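Local coordinates for cyclic pyranopterin monophosphate synthase 2 (Mycobacterium tuberculosis, PDB 4FDF), which probably catalyses the formation of cyclic pyranopterin monophosphate, with release of diphosphate, from a cyclic dihydroguanosine triphosphate intermediate in molybdenum cofactor biosynthesis, at residues 62-65 / 66-69; 77-80 / 81-84. All coordinates share one frame; numbering follows the deposited sequence.

Contact 1. Residues 62-65 / 66-69; sequences KGDA and LATA
The carboxylate of Asp64 lies with one face against Ala67: the backbone N of Ala67 meets OD1 at 3.2 Å from well above the carboxylate plane, and the Ala67 methyl CB sits on the same side, 3.5 Å from OD2. From the other side of the plane comes a water, tilted rather than edge-on, at a short 2.5 Å from OD1; it donates to that oxygen and accepts from Leu66 N, 3.3 Å away. The N-H of Ala67 aims almost straight at OD1 (176°). A chi1 of -171° sets CG beside the carbonyl carbon, which brings OD1 to that N-H.

The peptide carbonyl of Asp64 is the second flat group. Its oxygen O accepts from Thr68 N at 3.1 Å and from Thr68 OG1 at 2.9 Å, the two arriving from opposite faces. Thr68 thus spends its own hydroxyl on the helix backbone while its side chain packs against Thr134. One residue on, Ala65 O takes Ala69 N at 2.9 Å.

Gly63 enters with backbone angles (phi 121°) that suit glycine, turning the loop just ahead of the cap. Across the assembly Ala67 packs on Ala67 of another subunit. An acidic side chain bonded to the N-H three residues on, where the helix dipole would favour negative charge, is the classic aspartate N-cap, here starting helix 65-83.

Contact 2. Residues 77-80 / 81-84; sequences AKRT and SDLI
The Arg79 and Asp82 side chains cross at a slant, with guanidinium and carboxylate planes 88° apart. They form a side-on salt bridge in which two arginine nitrogens donate to a single oxygen: Asp82 OD2 lies 2.8 Å from Arg79 NE and 3.0 Å from Arg79 NH2, within 3° of the guanidinium plane. NE approaches OD2 on the anti side, tilted somewhat out of the carboxylate plane, while NH2 comes nearly along its C-O axis. Arg79 reaches forward to Asp82 because its chain is bent at both chi2 and chi3, curling the guanidinium over the next turn.

Thr80 and Ile84 instead run side by side, pointing the same way, with Thr80 CG2 4.2 Å from Ile84 CG1. The hydroxyl of Thr80 turns back, OG1 donating to Ala77 O at 2.8 Å.

Beneath these side chains the helix is ending. Thr80 O accepts from both Leu83 N and Ile84 N, and where Ser81 N loses its bond to the preceding turn, a water takes its place and donates to Lys78 O.

Arg79 also packs on Arg79 of neighbouring subunits, and Asp82 OD1 forms a long, weak ion pair with one of them. The carboxylate therefore probably offsets some of the positive charge gathered at this interface.

Overall arrangement
Both contacts belong to helix 65-83, contact 1 at its first turn and contact 2 at its last, with centres about 22 Å apart and without touching. Each is largely buried and each meets neighbouring subunits. In contact 1, away from the annotated sites, a carboxylate and a hydroxyl each pair with the backbone; in contact 2 two side chains pair with each other beside the predicted substrate-binding residues, Thr80 touching Glu123 and Ile84 lying near Cys87. A water bridges at each end, from Leu66 N to the Asp64 carboxylate and from Ser81 N to Lys78 O at the kink. Helix 121-139 runs alongside both, meeting Ala65 and Thr68 through Met138 and Thr134, and Thr80 through Met122 and Thr126.

Contact 1. Residues 62-65 / 66-69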
ATOM      1  N   LYS B  62       0.745 -26.473  -1.332  1.00 47.30           N
ATOM      2  CA  LYS B  62       0.178 -25.131  -1.312  1.00 47.57           C
ATOM      3  C   LYS B  62      -0.462 -24.722  -2.650  1.00 44.29           C
ATOM      4  O   LYS B  62      -1.210 -23.750  -2.713  1.00 42.18           O
ATOM      5  CB  LYS B  62       1.242 -24.134  -0.859  1.00 48.66           C
ATOM      6  CG  LYS B  62       0.830 -23.306   0.338  1.00 51.46           C
ATOM      7  CD  LYS B  62       2.048 -22.950   1.164  1.00 54.84           C
ATOM      8  CE  LYS B  62       1.952 -21.548   1.730  1.00 51.64           C
ATOM      9  NZ  LYS B  62       3.213 -21.206   2.445  1.00 51.36           N
ATOM     10  N   GLY B  63      -0.173 -25.477  -3.707  1.00 42.23           N
ATOM     11  CA  GLY B  63      -0.803 -25.264  -5.008  1.00 40.77           C
ATOM     12  C   GLY B  63       0.187 -24.974  -6.117  1.00 41.45           C
ATOM     13  O   GLY B  63       1.343 -25.394  -6.053  1.00 43.56           O
ATOM     14  N   ASP B  64      -0.278 -24.260  -7.142  1.00 41.69           N
ATOM     15  CA  ASP B  64       0.522 -23.940  -8.323  1.00 42.19           C
ATOM     16  C   ASP B  64       1.555 -22.857  -7.998  1.00 41.03           C
ATOM     17  O   ASP B  64       1.246 -21.662  -8.043  1.00 40.17           O
ATOM     18  CB  ASP B  64      -0.399 -23.501  -9.474  1.00 43.17           C
ATOM     19  CG  ASP B  64       0.337 -23.364 -10.816  1.00 45.35           C
ATOM     20  OD1 ASP B  64       1.584 -23.253 -10.836  1.00 47.61           O
ATOM     21  OD2 ASP B  64      -0.343 -23.363 -11.863  1.00 43.08           O
ATOM     22  N   ALA B  65       2.771 -23.290  -7.662  1.00 39.55           N
ATOM     23  CA  ALA B  65       3.872 -22.376  -7.355  1.00 39.09           C
ATOM     24  C   ALA B  65       4.163 -21.377  -8.477  1.00 39.60           C
ATOM     25  O   ALA B  65       4.328 -20.187  -8.209  1.00 40.47           O
ATOM     26  CB  ALA B  65       5.132 -23.146  -7.021  1.00 37.20           C
ATOM     27  N   LEU B  66       4.233 -21.861  -9.719  1.00 38.83           N
ATOM     28  CA  LEU B  66       4.651 -21.018 -10.845  1.00 38.68           C
ATOM     29  C   LEU B  66       3.666 -19.873 -11.119  1.00 39.17           C
ATOM     30  O   LEU B  66       4.068 -18.712 -11.219  1.00 39.55           O
ATOM     31  CB  LEU B  66       4.897 -21.843 -12.117  1.00 37.35           C
ATOM     32  CG  LEU B  66       5.964 -22.964 -12.178  1.00 40.47           C
ATOM     33  CD1 LEU B  66       6.255 -23.373 -13.642  1.00 37.77           C
ATOM     34  CD2 LEU B  66       7.267 -22.618 -11.474  1.00 36.78           C
ATOM     35  N   ALA B  67       2.386 -20.206 -11.228  1.00 37.48           N
ATOM     36  CA  ALA B  67       1.346 -19.207 -11.447  1.00 39.16           C
ATOM     37  C   ALA B  67       1.296 -18.211 -10.305  1.00 37.33           C
ATOM     38  O   ALA B  67       1.195 -17.012 -10.541  1.00 39.97           O
ATOM     39  CB  ALA B  67      -0.031 -19.875 -11.642  1.00 38.20           C
ATOM     40  N   THR B  68       1.395 -18.703  -9.071  1.00 35.80           N
ATOM     41  CA  THR B  68       1.332 -17.832  -7.903  1.00 36.14           C
ATOM     42  C   THR B  68       2.512 -16.847  -7.904  1.00 35.30           C
ATOM     43  O   THR B  68       2.332 -15.655  -7.659  1.00 33.33           O
ATOM     44  CB  THR B  68       1.234 -18.641  -6.577  1.00 37.15           C
ATOM     45  OG1 THR B  68       0.045 -19.440  -6.602  1.00 39.01           O
ATOM     46  CG2 THR B  68       1.170 -17.726  -5.348  1.00 36.21           C
ATOM     47  N   ALA B  69       3.703 -17.351  -8.214  1.00 34.37           N
ATOM     48  CA  ALA B  69       4.908 -16.532  -8.173  1.00 33.02           C
ATOM     49  C   ALA B  69       4.973 -15.542  -9.327  1.00 33.53           C
ATOM     50  O   ALA B  69       5.460 -14.431  -9.159  1.00 34.41           O
ATOM     51  CB  ALA B  69       6.150 -17.412  -8.133  1.00 31.65           C
TER
HETATM   52  O   HOH W   1       3.617 -24.764 -11.113  1.00 49.90           O

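Contact 2. Residues 77-80 / 81-84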
ATOM      1  N   ALA B  77       6.614  -5.778  -9.158  1.00 29.70           N
ATOM      2  CA  ALA B  77       7.203  -4.836 -10.122  1.00 30.02           C
ATOM      3  C   ALA B  77       6.571  -3.443 -10.012  1.00 29.60           C
ATOM      4  O   ALA B  77       7.278  -2.436 -10.005  1.00 29.99           O
ATOM      5  CB  ALA B  77       7.071  -5.357 -11.541  1.00 28.67           C
ATOM      6  N   LYS B  78       5.242  -3.405  -9.932  1.00 30.10           N
ATOM      7  CA  LYS B  78       4.466  -2.167  -9.809  1.00 32.48           C
ATOM      8  C   LYS B  78       4.684  -1.489  -8.453  1.00 32.98           C
ATOM      9  O   LYS B  78       4.593  -0.272  -8.359  1.00 33.22           O
ATOM     10  CB  LYS B  78       2.961  -2.444 -10.018  1.00 35.03           C
ATOM     11  CG  LYS B  78       2.598  -2.917 -11.444  1.00 34.08           C
ATOM     12  CD  LYS B  78       1.579  -4.061 -11.438  1.00 36.45           C
ATOM     13  CE  LYS B  78       0.183  -3.520 -11.530  1.00 35.03           C
ATOM     14  NZ  LYS B  78      -0.844  -4.575 -11.408  1.00 35.76           N
ATOM     15  N   ARG B  79       4.975  -2.280  -7.416  1.00 31.35           N
ATOM     16  CA  ARG B  79       5.143  -1.756  -6.052  1.00 33.02           C
ATOM     17  C   ARG B  79       6.584  -1.340  -5.746  1.00 33.13           C
ATOM     18  O   ARG B  79       6.899  -0.975  -4.617  1.00 33.70           O
ATOM     19  CB  ARG B  79       4.676  -2.793  -5.009  1.00 35.76           C
ATOM     20  CG  ARG B  79       3.259  -3.355  -5.208  1.00 37.16           C
ATOM     21  CD  ARG B  79       2.176  -2.259  -5.219  1.00 41.75           C
ATOM     22  NE  ARG B  79       2.088  -1.503  -3.964  1.00 44.60           N
ATOM     23  CZ  ARG B  79       1.278  -1.797  -2.943  1.00 47.99           C
ATOM     24  NH1 ARG B  79       0.459  -2.849  -2.997  1.00 48.45           N
ATOM     25  NH2 ARG B  79       1.285  -1.027  -1.861  1.00 46.84           N
ATOM     26  N   THR B  80       7.454  -1.397  -6.750  1.00 33.62           N
ATOM     27  CA  THR B  80       8.872  -1.070  -6.564  1.00 34.20           C
ATOM     28  C   THR B  80       9.125   0.218  -5.785  1.00 34.49           C
ATOM     29  O   THR B  80       9.848   0.206  -4.788  1.00 34.56           O
ATOM     30  CB  THR B  80       9.649  -1.083  -7.904  1.00 35.95           C
ATOM     31  OG1 THR B  80       9.585  -2.404  -8.467  1.00 34.10           O
ATOM     32  CG2 THR B  80      11.138  -0.697  -7.692  1.00 36.16           C
ATOM     33  N   SER B  81       8.514   1.322  -6.209  1.00 34.94           N
ATOM     34  CA  SER B  81       8.790   2.611  -5.575  1.00 35.77           C
ATOM     35  C   SER B  81       8.247   2.717  -4.138  1.00 36.26           C
ATOM     36  O   SER B  81       8.692   3.563  -3.371  1.00 35.83           O
ATOM     37  CB  SER B  81       8.345   3.782  -6.462  1.00 36.53           C
ATOM     38  OG  SER B  81       6.957   3.763  -6.691  1.00 38.79           O
ATOM     39  N   ASP B  82       7.319   1.828  -3.780  1.00 36.08           N
ATOM     40  CA  ASP B  82       6.829   1.687  -2.407  1.00 36.31           C
ATOM     41  C   ASP B  82       7.836   0.991  -1.501  1.00 35.14           C
ATOM     42  O   ASP B  82       7.874   1.256  -0.306  1.00 33.42           O
ATOM     43  CB  ASP B  82       5.551   0.844  -2.370  1.00 41.15           C
ATOM     44  CG  ASP B  82       4.360   1.532  -3.007  1.00 45.40           C
ATOM     45  OD1 ASP B  82       4.488   2.700  -3.442  1.00 48.58           O
ATOM     46  OD2 ASP B  82       3.283   0.892  -3.054  1.00 45.22           O
ATOM     47  N   LEU B  83       8.622   0.074  -2.067  1.00 33.52           N
ATOM     48  CA  LEU B  83       9.558  -0.741  -1.289  1.00 33.29           C
ATOM     49  C   LEU B  83      10.944  -0.147  -1.204  1.00 34.30           C
ATOM     50  O   LEU B  83      11.601  -0.246  -0.162  1.00 35.47           O
ATOM     51  CB  LEU B  83       9.668  -2.149  -1.883  1.00 32.20           C
ATOM     52  CG  LEU B  83       8.378  -2.967  -1.880  1.00 33.62           C
ATOM     53  CD1 LEU B  83       8.474  -4.182  -2.824  1.00 34.96           C
ATOM     54  CD2 LEU B  83       7.972  -3.384  -0.462  1.00 32.37           C
ATOM     55  N   ILE B  84      11.399   0.435  -2.313  1.00 34.80           N
ATOM     56  CA  ILE B  84      12.760   0.957  -2.421  1.00 33.39           C
ATOM     57  C   ILE B  84      12.719   2.478  -2.311  1.00 31.96           C
ATOM     58  O   ILE B  84      12.281   3.159  -3.235  1.00 30.87           O
ATOM     59  CB  ILE B  84      13.434   0.563  -3.765  1.00 33.42           C
ATOM     60  CG1 ILE B  84      13.236  -0.933  -4.078  1.00 33.05           C
ATOM     61  CG2 ILE B  84      14.909   0.974  -3.766  1.00 32.00           C
ATOM     62  CD1 ILE B  84      13.906  -1.905  -3.077  1.00 33.75           C
TER
HETATM   63  O   HOH W   2       6.723   1.581  -8.531  1.00 38.97           O